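Local atomic coordinates of NAD-dependent epimerase/dehydratase domain-containing protein (Ruegeria pomeroyi DSS-3, PDB entry 3IUS), a protein that is of unknown function but, as a member of the NAD-dependent epimerase/dehydratase family with a Rossmann-type fold, probably binds a nicotinamide dinucleotide. Residues V179-H184 against K253-D258; G108-A113 against E117-T122; L67-A72 against D78-A83; T71-G76 against V98-T103; S163-G168 against A220-L225. All blocks are in the same frame, centred on the assembly; numbering follows the deposited sequence. Where two conformers were deposited one is given.

Contact 1. Residues V179-H184 against K253-D258; sequences VFSRIH and KRVRND
Residues 179-184 and 253-258 approach one another at one end, where the CA atoms of Val179 and Lys253 are 7.3 Å apart and those of Ser181 and Arg254 7.1 Å, and then diverge. The gap is too wide for direct backbone pairing, and two waters bridge it. Water 1 lies within hydrogen-bonding distance of Val179 O, where it can donate, and accepts from Lys253 N at 3.0 Å. Water 2 donates to Lys253 O at 2.8 Å and is hydrogen-bonded to Ser181 OG, so both polar atoms of the Lys253 backbone are tied to the facing segment through solvent.

The two segments belong to different sheets: Arg182 to His184 form a short strand of the large parallel sheet of the Rossmann-type fold, paired with strand 146-155, whereas Arg254 and Val255 pair with strand 114-115 in a separate two-stranded parallel sheet.

Val179 is the main side chain in the gap. Its CG2 lies 3.6 Å from Lys253 O and also sits over the centre of one face of the Arg254 guanidinium, 4.3 Å above the plane, while CG1 reaches Arg254 NH2 at 3.7 Å. The arginine chain, extended from CG to NE, crosses the valine at about a right angle, and its NH1 is held by Gly112 O, which helps fix the rotation of the group. Ser181 turns OG beside its own backbone N (chi1 -49°), where it meets Val255 CG2 at 3.7 Å. Val255 presses in turn against Cys208, Asn206 and Val115.

Contact 2. Residues G108-A113 against E117-T122; sequences GDHDGA and ETTPLT
The imidazole of His110 carries water 4 over one face, 3.6 Å above the plane and offset toward the rim, while Gly108 O lies at its edge in the ring plane. Thr119 CG2 comes in obliquely, 3.4 Å from His110 CE1, the two side chains reaching toward each other from opposite directions. The ring belongs to the first residue of a type I' beta turn, His110 to Ala113, in the loop after strand 97-103 of the Rossmann-type fold. That turn is closed by Ala113 N donating to His110 O, and an Asx turn overlaps its start: Asp109 OD1 accepts from Asp111 N at 167°, met from above the carboxylate plane, and also from Asn252 N.

His110 NE2 and Thr122 OG1 share Tyr107 O, just before the first segment, while Thr119 OG1 bonds to Asp116 N in the short link, and the methyl CG2 of Thr119 faces the histidine. Two waters join Asp109 to Thr122 at this largely exposed surface. Water 3 accepts from Asp109 N and donates to Thr122 O, and water 4 donates to Asp109 O while bonding to Thr122 OG1. At the closest backbone approach, Gly108 CA makes a CA-H...O contact of 3.3 Å with Thr122 O, the angle at hydrogen being 158°.

Contact 3. Residues L67-A72 against D78-A83; sequences LLISTA and DPVLAA
Ile69, the last residue of strand 66-69, is the first in this segment to touch residues 78-83. Its CD1 meets Val80 CG1 tip to tip at 3.9 Å, and CG2, the branch anti to the backbone N, lies 3.9 Å from Asp78 OD1. Two residues on, Thr71 crosses Val80 at about a right angle. Its chi1 of 62° puts OG1 between the backbone N and the carbonyl carbon, where it faces Val80 CG2 at 3.4 Å; this hydroxyl is buried here and has no polar partner in the model. Thr71 CG2 rests on the same valine methyl. The carbonyl of Thr71 is served by water 5, which donates both to Thr71 O and, at 2.7 Å, to Asp78 OD1. Ala72 contributes its carbonyl oxygen, set 3.3 Å from Pro79 CG at the first turn of the helix.

Asp78 is the N-cap of that helix. Its OD2 accepts from Leu81 N at 2.9 Å through the anti lone pair, and weakly from Val80 N, while OD1 takes the water and the indole NE1 of Trp138. The carboxylate thus divides its two oxygens between the helix start and its surroundings.

The contact joins the first strand and the helix of a beta-alpha-beta unit made of strand 66-69, helix 79-90 and strand 97-103. Phe11 of strand 7-11 touches Ile69, Thr71 and Val80, Tyr100 of strand 97-103 packs on Ile69 and Asp78, and Trp138 of helix 126-140 touches Ile69 and Leu81.

Contact 4. Residues T71-G76 against V98-T103; sequences TAPDSG and VGYLST
Water links dominate between residues 71-76 and Tyr100 and Leu101. The loop that leaves strand 66-69 here runs past the C-terminal half of strand 97-103, the neighbour of 66-69 in the parallel sheet of a Rossmann-type fold. Water 5, bound to the carbonyl of Thr71, also accepts from Tyr100 OH at 2.8 Å, lying at the edge of the phenol in the ring plane. Water 6 lies between the same Thr71 carbonyl, 3.1 Å from its O in what is at most a weak bond, and Leu101 O at 2.7 Å. One carbonyl therefore faces two waters that lead to successive residues of the strand.

Direct packing is slight. With CG anti to the backbone N (chi1 176°), the Tyr100 ring extends from the strand toward the loop, and its OH comes 4.0 Å from Pro73 CD, the two side chains crossing at about a right angle. Thr71 O approaches the ring obliquely, 4.3 Å from CE1. Helix 126-140 closes over these groups: Trp138 stacks on the tyrosine ring, and Arg131 touches Pro73 and makes a weak hydrogen bond to Tyr100 OH.

The loop itself contains an Asx turn. Asp74 OD1 accepts from Gly76 N at 2.8 Å, the donor standing 41° out of the carboxylate plane.

Contact 5. Residues S163-G168 against A220-L225; sequences SKLGKG and AYAAEL
Leu165 carries this contact from the side of residues 163-168, pointing its two terminal methyls at successive alanines of the helix. CD1 lies 4.1 Å from the backbone oxygen of Ala222 and 4.5 Å from Ala222 CB. CD2 is directed at Ala223, 4.3 Å from its CA and 4.5 Å from its CB. The side-chain contacts are apolar and rather loose, one branched side chain spread over a helix surface made smooth by small residues. The first torsion sets CG opposite the carbonyl carbon (chi1 -58°), from where the fork reaches across to the helix; the CA atoms of Leu165 and Ala223 remain 7.4 Å apart.

Other residues surround this pair of elements. Leu165 also touches Gln226 at the end of the same helix and Leu228 just beyond it, and Ala222 packs on Pro161. The contact thus ties the long irregular connection after strand 146-155, which lies between strands of the Rossmann-type sheet, to helix 215-226, which follows strand 204-207 of that sheet. In relatives of the epimerase/dehydratase family the C-terminal part usually contributes to the substrate site; here this is only inferred.

Further out, the loop is bent back on itself after Leu165. Gly166 and Gly168 take positive phi angles, and between them Lys167 stretches its chain to set NZ 3.0 Å from Ser163 O in a weak hydrogen bond. On the helix, Leu225 CG sits over one face of the Tyr221 ring, 4.0 Å above it and offset toward the rim, and both residues pack against Leu277 of helix 273-282.

Overall arrangement
Contacts 3 and 4 share Thr71, Ala72 and water 5, with centres 6 Å apart, and are joined directly by sheet bonds from Leu67 O to Gly99 N and from Gly99 O to Ile69 N. Contacts 1 and 2 form a second group, centres 12 Å apart, linked through the backbone by Arg254 N to Ala113 O at 2.9 Å. Contacts 1, 3 and 4 all reach the large parallel sheet, which probably carries the dinucleotide site; Thr71 touches what is probably the glycine-rich Rossmann-type pattern there. Contact 5 stands apart, about 36 Å from contact 3 and 23 Å from contact 1 between centres.

Contact 1. Residues V179-H184 against K253-D258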
# COMPACT_ATOMS: atom_id res chain seq x y z
N VAL A 179 8.91 -15.57 -4.52
CA VAL A 179 7.52 -15.18 -4.65
C VAL A 179 7.38 -13.72 -4.20
O VAL A 179 8.19 -13.23 -3.42
CB VAL A 179 6.60 -16.07 -3.79
CG1 VAL A 179 6.69 -17.52 -4.25
CG2 VAL A 179 6.98 -15.95 -2.33
N PHE A 180 6.35 -13.04 -4.71
CA PHE A 180 6.03 -11.69 -4.25
C PHE A 180 4.62 -11.62 -3.69
O PHE A 180 3.73 -12.36 -4.10
CB PHE A 180 6.19 -10.67 -5.38
CG PHE A 180 7.61 -10.41 -5.78
CD1 PHE A 180 8.60 -10.29 -4.82
CD2 PHE A 180 7.95 -10.27 -7.11
CE1 PHE A 180 9.91 -10.04 -5.18
CE2 PHE A 180 9.26 -10.02 -7.48
CZ PHE A 180 10.24 -9.91 -6.51
N SER A 181 4.40 -10.73 -2.73
CA SER A 181 3.07 -10.53 -2.22
C SER A 181 2.36 -9.43 -2.99
O SER A 181 2.96 -8.41 -3.34
CB SER A 181 3.11 -10.16 -0.73
OG SER A 181 3.95 -11.04 -0.03
N ARG A 182 1.07 -9.65 -3.24
CA ARG A 182 0.23 -8.67 -3.93
C ARG A 182 -1.05 -8.37 -3.17
O ARG A 182 -1.55 -9.21 -2.42
CB ARG A 182 -0.16 -9.20 -5.31
CG ARG A 182 0.89 -10.01 -6.02
CD ARG A 182 0.47 -10.24 -7.46
NE ARG A 182 0.18 -8.97 -8.12
CZ ARG A 182 -0.64 -8.82 -9.15
NH1 ARG A 182 -1.28 -9.86 -9.67
NH2 ARG A 182 -0.83 -7.62 -9.67
N ILE A 183 -1.60 -7.19 -3.42
CA ILE A 183 -2.91 -6.81 -2.90
C ILE A 183 -3.65 -5.91 -3.90
O ILE A 183 -3.07 -5.00 -4.48
CB ILE A 183 -2.79 -6.09 -1.54
CG1 ILE A 183 -4.17 -5.88 -0.91
CG2 ILE A 183 -2.04 -4.76 -1.68
CD1 ILE A 183 -4.82 -7.15 -0.41
N HIS A 184 -4.94 -6.19 -4.11
CA HIS A 184 -5.77 -5.37 -4.99
C HIS A 184 -6.18 -4.10 -4.24
O HIS A 184 -6.53 -4.16 -3.06
CB HIS A 184 -7.00 -6.14 -5.45
CG HIS A 184 -7.79 -5.42 -6.50
ND1 HIS A 184 -7.84 -5.85 -7.82
CD2 HIS A 184 -8.55 -4.30 -6.44
CE1 HIS A 184 -8.60 -5.02 -8.51
NE2 HIS A 184 -9.05 -4.08 -7.70
N LYS A 253 9.81 -13.85 1.29
CA LYS A 253 8.97 -14.29 2.41
C LYS A 253 7.52 -14.50 1.96
O LYS A 253 7.15 -14.15 0.84
CB LYS A 253 9.03 -13.27 3.55
CG LYS A 253 8.21 -12.01 3.32
CD LYS A 253 9.00 -10.93 2.61
CE LYS A 253 8.17 -9.66 2.45
NZ LYS A 253 8.85 -8.68 1.56
N ARG A 254 6.71 -15.09 2.84
CA ARG A 254 5.29 -15.24 2.58
C ARG A 254 4.61 -14.59 3.77
O ARG A 254 5.02 -14.81 4.90
CB ARG A 254 4.91 -16.72 2.47
CG ARG A 254 5.36 -17.36 1.15
CD ARG A 254 5.03 -18.85 1.15
NE ARG A 254 5.21 -19.45 -0.17
CZ ARG A 254 6.39 -19.83 -0.65
NH1 ARG A 254 7.48 -19.65 0.08
NH2 ARG A 254 6.47 -20.38 -1.85
N VAL A 255 3.61 -13.75 3.50
CA VAL A 255 3.03 -12.92 4.55
C VAL A 255 1.61 -13.36 4.89
O VAL A 255 0.76 -13.47 4.01
CB VAL A 255 3.00 -11.43 4.13
CG1 VAL A 255 2.49 -10.56 5.28
CG2 VAL A 255 4.39 -10.98 3.66
N ARG A 256 1.37 -13.59 6.19
CA ARG A 256 0.05 -13.97 6.69
C ARG A 256 -0.88 -12.75 6.73
O ARG A 256 -0.45 -11.65 7.07
CB ARG A 256 0.15 -14.56 8.11
CG ARG A 256 0.94 -15.85 8.25
CD ARG A 256 0.25 -17.05 7.59
NE ARG A 256 0.98 -18.29 7.84
CZ ARG A 256 0.85 -19.41 7.13
NH1 ARG A 256 -0.00 -19.46 6.12
NH2 ARG A 256 1.55 -20.49 7.45
N ASN A 257 -2.14 -12.97 6.40
CA ASN A 257 -3.15 -11.91 6.39
C ASN A 257 -4.34 -12.25 7.28
O ASN A 257 -5.46 -11.83 7.02
CB ASN A 257 -3.63 -11.64 4.96
CG ASN A 257 -4.30 -12.85 4.34
OD1 ASN A 257 -4.57 -13.84 5.02
ND2 ASN A 257 -4.56 -12.79 3.02
N ASP A 258 -4.08 -13.01 8.34
CA ASP A 258 -5.14 -13.50 9.23
C ASP A 258 -5.80 -12.38 10.04
O ASP A 258 -7.02 -12.37 10.23
CB ASP A 258 -4.59 -14.56 10.19
CG ASP A 258 -3.88 -15.70 9.47
OD1 ASP A 258 -4.44 -16.22 8.49
OD2 ASP A 258 -2.77 -16.07 9.88
O HOH W 1 8.80 -12.26 -1.03
O HOH W 2 5.22 -13.32 -0.99

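Contact 2. Residues G108-A113 against E117-T122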
# COMPACT_ATOMS: atom_id res chain seq x y z
N GLY A 108 12.05 -8.11 5.74
CA GLY A 108 13.32 -8.56 5.23
C GLY A 108 13.25 -9.97 4.67
O GLY A 108 12.19 -10.44 4.27
N ASP A 109 14.39 -10.65 4.67
CA ASP A 109 14.52 -11.95 4.02
C ASP A 109 14.26 -13.13 4.96
O ASP A 109 14.84 -13.21 6.05
CB ASP A 109 15.90 -12.08 3.38
CG ASP A 109 16.05 -13.35 2.57
OD1 ASP A 109 15.03 -13.89 2.08
OD2 ASP A 109 17.21 -13.81 2.42
N HIS A 110 13.39 -14.03 4.53
CA HIS A 110 13.01 -15.20 5.32
C HIS A 110 13.08 -16.47 4.50
O HIS A 110 12.54 -17.51 4.88
CB HIS A 110 11.61 -15.00 5.90
CG HIS A 110 11.55 -13.97 6.98
ND1 HIS A 110 11.41 -14.30 8.31
CD2 HIS A 110 11.61 -12.61 6.93
CE1 HIS A 110 11.40 -13.19 9.04
NE2 HIS A 110 11.51 -12.16 8.23
N ASP A 111 13.76 -16.39 3.36
CA ASP A 111 13.92 -17.55 2.50
C ASP A 111 12.58 -18.24 2.21
O ASP A 111 12.51 -19.47 2.12
CB ASP A 111 14.90 -18.54 3.14
CG ASP A 111 15.44 -19.55 2.15
OD1 ASP A 111 15.55 -19.22 0.95
OD2 ASP A 111 15.75 -20.69 2.57
N GLY A 112 11.52 -17.45 2.06
CA GLY A 112 10.24 -17.99 1.66
C GLY A 112 9.34 -18.45 2.80
O GLY A 112 8.19 -18.82 2.58
N ALA A 113 9.87 -18.42 4.02
CA ALA A 113 9.09 -18.79 5.20
C ALA A 113 7.98 -17.77 5.44
O ALA A 113 8.01 -16.66 4.89
CB ALA A 113 9.99 -18.89 6.43
N GLU A 117 2.42 -10.41 11.78
CA GLU A 117 2.61 -9.10 12.38
C GLU A 117 3.49 -9.14 13.63
O GLU A 117 3.90 -8.10 14.12
CB GLU A 117 1.26 -8.44 12.68
CG GLU A 117 0.43 -8.09 11.44
CD GLU A 117 -0.44 -9.24 10.95
OE1 GLU A 117 -0.17 -10.41 11.32
OE2 GLU A 117 -1.39 -8.98 10.19
N THR A 118 3.79 -10.34 14.13
CA THR A 118 4.66 -10.48 15.31
C THR A 118 6.10 -10.79 14.95
O THR A 118 6.98 -10.84 15.81
CB THR A 118 4.16 -11.58 16.28
OG1 THR A 118 4.38 -12.88 15.71
CG2 THR A 118 2.69 -11.40 16.60
N THR A 119 6.36 -11.01 13.67
CA THR A 119 7.70 -11.32 13.22
C THR A 119 8.65 -10.13 13.36
O THR A 119 8.30 -9.01 13.00
CB THR A 119 7.66 -11.78 11.76
OG1 THR A 119 6.82 -12.94 11.68
CG2 THR A 119 9.05 -12.13 11.25
N PRO A 120 9.86 -10.37 13.89
CA PRO A 120 10.85 -9.29 14.04
C PRO A 120 11.15 -8.58 12.72
O PRO A 120 11.11 -9.20 11.66
CB PRO A 120 12.10 -10.04 14.53
CG PRO A 120 11.56 -11.25 15.23
CD PRO A 120 10.34 -11.65 14.44
N LEU A 121 11.46 -7.29 12.78
CA LEU A 121 11.75 -6.52 11.57
C LEU A 121 13.24 -6.50 11.25
O LEU A 121 14.05 -5.99 12.03
CB LEU A 121 11.22 -5.10 11.70
CG LEU A 121 9.77 -5.01 12.19
CD1 LEU A 121 9.32 -3.56 12.29
CD2 LEU A 121 8.85 -5.82 11.29
N THR A 122 13.61 -7.06 10.10
CA THR A 122 15.00 -7.08 9.68
C THR A 122 15.14 -6.74 8.20
O THR A 122 15.58 -7.57 7.41
CB THR A 122 15.66 -8.46 9.95
OG1 THR A 122 15.05 -9.45 9.11
CG2 THR A 122 15.46 -8.86 11.40
O HOH W 3 16.55 -9.98 6.53
O HOH W 4 15.13 -11.88 8.61

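Contact 3. Residues L67-A72 against D78-A83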
# COMPACT_ATOMS: atom_id res chain seq x y z
N LEU A 67 -6.81 10.67 10.31
CA LEU A 67 -5.59 10.92 9.54
C LEU A 67 -5.19 9.69 8.74
O LEU A 67 -5.17 8.58 9.26
CB LEU A 67 -4.44 11.29 10.48
CG LEU A 67 -3.88 12.70 10.52
CD1 LEU A 67 -4.98 13.75 10.39
CD2 LEU A 67 -3.05 12.91 11.79
N LEU A 68 -4.85 9.89 7.47
CA LEU A 68 -4.28 8.82 6.66
C LEU A 68 -2.96 9.30 6.06
O LEU A 68 -2.85 10.44 5.61
CB LEU A 68 -5.25 8.40 5.55
CG LEU A 68 -4.73 7.31 4.60
CD1 LEU A 68 -4.54 5.98 5.32
CD2 LEU A 68 -5.65 7.15 3.39
N ILE A 69 -1.95 8.44 6.08
CA ILE A 69 -0.62 8.80 5.59
C ILE A 69 -0.13 7.85 4.51
O ILE A 69 0.13 6.68 4.79
CB ILE A 69 0.41 8.77 6.73
CG1 ILE A 69 -0.11 9.54 7.95
CG2 ILE A 69 1.77 9.28 6.26
CD1 ILE A 69 -0.15 11.03 7.76
N SER A 70 0.01 8.36 3.29
CA SER A 70 0.53 7.57 2.17
C SER A 70 1.94 8.02 1.79
O SER A 70 2.54 7.49 0.85
CB SER A 70 -0.38 7.72 0.94
OG SER A 70 -1.68 7.20 1.16
N THR A 71 2.47 8.99 2.52
CA THR A 71 3.74 9.61 2.16
C THR A 71 4.93 8.71 2.46
O THR A 71 5.10 8.27 3.59
CB THR A 71 3.93 10.96 2.89
OG1 THR A 71 3.96 10.73 4.30
CG2 THR A 71 2.79 11.90 2.56
N ALA A 72 5.76 8.43 1.45
CA ALA A 72 6.94 7.59 1.63
C ALA A 72 7.98 8.25 2.53
O ALA A 72 8.11 9.47 2.56
CB ALA A 72 7.56 7.25 0.28
N ASP A 78 9.78 9.70 8.65
CA ASP A 78 8.51 10.19 8.11
C ASP A 78 8.46 11.71 7.92
O ASP A 78 8.58 12.46 8.89
CB ASP A 78 7.34 9.74 8.98
CG ASP A 78 6.00 10.06 8.36
OD1 ASP A 78 5.41 9.15 7.75
OD2 ASP A 78 5.55 11.22 8.46
N PRO A 79 8.24 12.15 6.67
CA PRO A 79 8.18 13.57 6.30
C PRO A 79 7.00 14.32 6.94
O PRO A 79 7.14 15.51 7.21
CB PRO A 79 8.02 13.53 4.78
CG PRO A 79 8.51 12.17 4.38
CD PRO A 79 8.14 11.27 5.50
N VAL A 80 5.88 13.64 7.15
CA VAL A 80 4.71 14.28 7.77
C VAL A 80 5.02 14.62 9.23
O VAL A 80 4.76 15.73 9.68
CB VAL A 80 3.44 13.40 7.67
CG1 VAL A 80 2.33 13.96 8.56
CG2 VAL A 80 2.97 13.30 6.22
N LEU A 81 5.58 13.66 9.95
CA LEU A 81 5.98 13.90 11.34
C LEU A 81 7.10 14.93 11.41
O LEU A 81 7.17 15.72 12.35
CB LEU A 81 6.41 12.59 12.01
CG LEU A 81 5.32 11.57 12.33
CD1 LEU A 81 5.92 10.29 12.89
CD2 LEU A 81 4.30 12.15 13.31
N ALA A 82 7.99 14.93 10.42
CA ALA A 82 9.11 15.87 10.41
C ALA A 82 8.61 17.31 10.34
O ALA A 82 9.19 18.21 10.95
CB ALA A 82 10.05 15.56 9.25
N ALA A 83 7.52 17.53 9.60
CA ALA A 83 7.00 18.87 9.39
C ALA A 83 5.90 19.25 10.37
O ALA A 83 5.71 20.43 10.67
CB ALA A 83 6.50 19.02 7.95
O HOH W 5 6.68 7.73 5.81

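Contact 4. Residues T71-G76 against V98-T103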
# COMPACT_ATOMS: atom_id res chain seq x y z
N THR A 71 2.47 8.99 2.52
CA THR A 71 3.74 9.61 2.16
C THR A 71 4.93 8.71 2.46
O THR A 71 5.10 8.27 3.59
CB THR A 71 3.93 10.96 2.89
OG1 THR A 71 3.96 10.73 4.30
CG2 THR A 71 2.79 11.90 2.56
N ALA A 72 5.76 8.43 1.45
CA ALA A 72 6.94 7.59 1.63
C ALA A 72 7.98 8.25 2.53
O ALA A 72 8.11 9.47 2.56
CB ALA A 72 7.56 7.25 0.28
N PRO A 73 8.75 7.44 3.27
CA PRO A 73 9.79 7.98 4.16
C PRO A 73 11.07 8.29 3.40
O PRO A 73 11.24 7.85 2.26
CB PRO A 73 10.04 6.82 5.12
CG PRO A 73 9.75 5.62 4.29
CD PRO A 73 8.52 6.00 3.53
N ASP A 74 11.95 9.05 4.03
CA ASP A 74 13.30 9.27 3.54
C ASP A 74 14.27 8.85 4.64
O ASP A 74 13.83 8.28 5.65
CB ASP A 74 13.52 10.74 3.16
CG ASP A 74 13.18 11.70 4.29
OD1 ASP A 74 13.24 11.29 5.47
OD2 ASP A 74 12.84 12.86 4.00
N SER A 75 15.55 9.15 4.47
CA SER A 75 16.57 8.74 5.44
C SER A 75 16.30 9.27 6.85
O SER A 75 16.87 8.76 7.81
CB SER A 75 17.97 9.16 4.97
OG SER A 75 18.09 10.57 4.87
N GLY A 76 15.44 10.27 6.96
CA GLY A 76 15.12 10.84 8.26
C GLY A 76 13.88 10.23 8.86
O GLY A 76 13.51 10.51 10.00
N VAL A 98 -5.94 7.00 13.21
CA VAL A 98 -4.84 7.39 12.35
C VAL A 98 -4.30 6.15 11.65
O VAL A 98 -4.03 5.14 12.30
CB VAL A 98 -3.71 8.06 13.14
CG1 VAL A 98 -2.48 8.27 12.25
CG2 VAL A 98 -4.19 9.38 13.76
N GLY A 99 -4.14 6.22 10.34
CA GLY A 99 -3.60 5.09 9.62
C GLY A 99 -2.30 5.44 8.91
O GLY A 99 -2.27 6.39 8.12
N TYR A 100 -1.24 4.70 9.21
CA TYR A 100 0.01 4.85 8.47
C TYR A 100 0.15 3.71 7.49
O TYR A 100 0.13 2.54 7.88
CB TYR A 100 1.22 4.88 9.41
CG TYR A 100 2.53 4.93 8.65
CD1 TYR A 100 2.90 6.07 7.94
CD2 TYR A 100 3.38 3.83 8.61
CE1 TYR A 100 4.08 6.12 7.23
CE2 TYR A 100 4.57 3.87 7.90
CZ TYR A 100 4.91 5.02 7.21
OH TYR A 100 6.08 5.07 6.50
N LEU A 101 0.28 4.04 6.21
CA LEU A 101 0.52 3.01 5.20
C LEU A 101 2.01 2.68 5.13
O LEU A 101 2.84 3.54 4.80
CB LEU A 101 -0.02 3.44 3.84
CG LEU A 101 -1.52 3.74 3.78
CD1 LEU A 101 -1.96 4.05 2.35
CD2 LEU A 101 -2.35 2.58 4.35
N SER A 102 2.34 1.44 5.47
CA SER A 102 3.70 0.94 5.46
C SER A 102 3.81 -0.09 4.34
O SER A 102 2.97 -0.12 3.45
CB SER A 102 4.05 0.32 6.81
OG SER A 102 5.44 0.03 6.91
N THR A 103 4.84 -0.93 4.39
CA THR A 103 4.99 -1.98 3.40
C THR A 103 5.51 -3.26 4.05
O THR A 103 5.88 -3.27 5.22
CB THR A 103 5.98 -1.59 2.27
OG1 THR A 103 7.31 -1.59 2.79
CG2 THR A 103 5.64 -0.22 1.69
O HOH W 5 6.68 7.73 5.81
O HOH W 6 3.16 5.87 3.56

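Contact 5. Residues S163-G168 against A220-L225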
# COMPACT_ATOMS: atom_id res chain seq x y z
N SER A 163 -1.78 -3.29 -19.83
CA SER A 163 -1.19 -2.14 -20.50
C SER A 163 0.24 -2.46 -20.91
O SER A 163 0.77 -1.93 -21.89
CB SER A 163 -1.19 -0.93 -19.56
OG SER A 163 -0.30 -1.16 -18.47
N LYS A 164 0.85 -3.36 -20.15
CA LYS A 164 2.26 -3.70 -20.28
C LYS A 164 2.55 -4.63 -21.46
O LYS A 164 3.70 -4.89 -21.80
CB LYS A 164 2.72 -4.33 -18.96
CG LYS A 164 4.13 -4.86 -18.89
CD LYS A 164 4.49 -5.14 -17.44
CE LYS A 164 5.43 -6.33 -17.28
NZ LYS A 164 5.56 -6.73 -15.84
N LEU A 165 1.49 -5.12 -22.10
CA LEU A 165 1.62 -6.14 -23.14
C LEU A 165 1.68 -5.55 -24.54
O LEU A 165 1.36 -4.38 -24.75
CB LEU A 165 0.44 -7.11 -23.06
CG LEU A 165 0.23 -7.85 -21.75
CD1 LEU A 165 -1.21 -8.31 -21.63
CD2 LEU A 165 1.20 -9.03 -21.65
N GLY A 166 2.09 -6.37 -25.50
CA GLY A 166 2.01 -6.02 -26.90
C GLY A 166 3.06 -5.08 -27.45
O GLY A 166 3.16 -4.90 -28.67
N LYS A 167 3.86 -4.47 -26.58
CA LYS A 167 4.87 -3.52 -27.06
C LYS A 167 6.31 -3.98 -26.83
O LYS A 167 7.24 -3.17 -26.80
CB LYS A 167 4.63 -2.11 -26.50
CG LYS A 167 4.19 -2.06 -25.04
CD LYS A 167 3.42 -0.78 -24.77
CE LYS A 167 3.09 -0.64 -23.29
NZ LYS A 167 2.09 0.44 -23.06
N GLY A 168 6.50 -5.29 -26.68
CA GLY A 168 7.83 -5.86 -26.55
C GLY A 168 8.55 -5.37 -25.31
O GLY A 168 7.94 -4.76 -24.43
N ALA A 220 2.88 -14.23 -16.96
CA ALA A 220 2.42 -15.33 -17.79
C ALA A 220 0.89 -15.38 -17.88
O ALA A 220 0.33 -15.58 -18.95
CB ALA A 220 2.96 -16.66 -17.26
N TYR A 221 0.21 -15.19 -16.75
CA TYR A 221 -1.24 -15.31 -16.74
C TYR A 221 -1.92 -14.18 -17.51
O TYR A 221 -2.93 -14.38 -18.18
CB TYR A 221 -1.79 -15.38 -15.30
CG TYR A 221 -3.22 -15.85 -15.25
CD1 TYR A 221 -3.58 -17.08 -15.81
CD2 TYR A 221 -4.21 -15.08 -14.66
CE1 TYR A 221 -4.89 -17.51 -15.77
CE2 TYR A 221 -5.52 -15.51 -14.62
CZ TYR A 221 -5.86 -16.73 -15.17
OH TYR A 221 -7.16 -17.17 -15.14
N ALA A 222 -1.35 -12.98 -17.42
CA ALA A 222 -1.87 -11.83 -18.15
C ALA A 222 -1.77 -12.12 -19.65
O ALA A 222 -2.71 -11.87 -20.41
CB ALA A 222 -1.09 -10.58 -17.80
N ALA A 223 -0.64 -12.68 -20.07
CA ALA A 223 -0.45 -13.03 -21.49
C ALA A 223 -1.47 -14.09 -21.92
O ALA A 223 -2.09 -13.98 -22.98
CB ALA A 223 0.97 -13.51 -21.73
N GLU A 224 -1.64 -15.10 -21.09
CA GLU A 224 -2.61 -16.15 -21.35
C GLU A 224 -4.02 -15.58 -21.56
O GLU A 224 -4.70 -15.92 -22.52
CB GLU A 224 -2.60 -17.17 -20.20
CG GLU A 224 -3.57 -18.32 -20.36
CD GLU A 224 -3.54 -19.27 -19.17
OE1 GLU A 224 -2.52 -19.30 -18.45
OE2 GLU A 224 -4.54 -19.98 -18.94
N LEU A 225 -4.46 -14.72 -20.64
CA LEU A 225 -5.77 -14.09 -20.75
C LEU A 225 -5.96 -13.29 -22.04
O LEU A 225 -7.07 -13.21 -22.58
CB LEU A 225 -6.02 -13.18 -19.55
CG LEU A 225 -6.30 -13.93 -18.25
CD1 LEU A 225 -6.35 -12.96 -17.07
CD2 LEU A 225 -7.60 -14.72 -18.35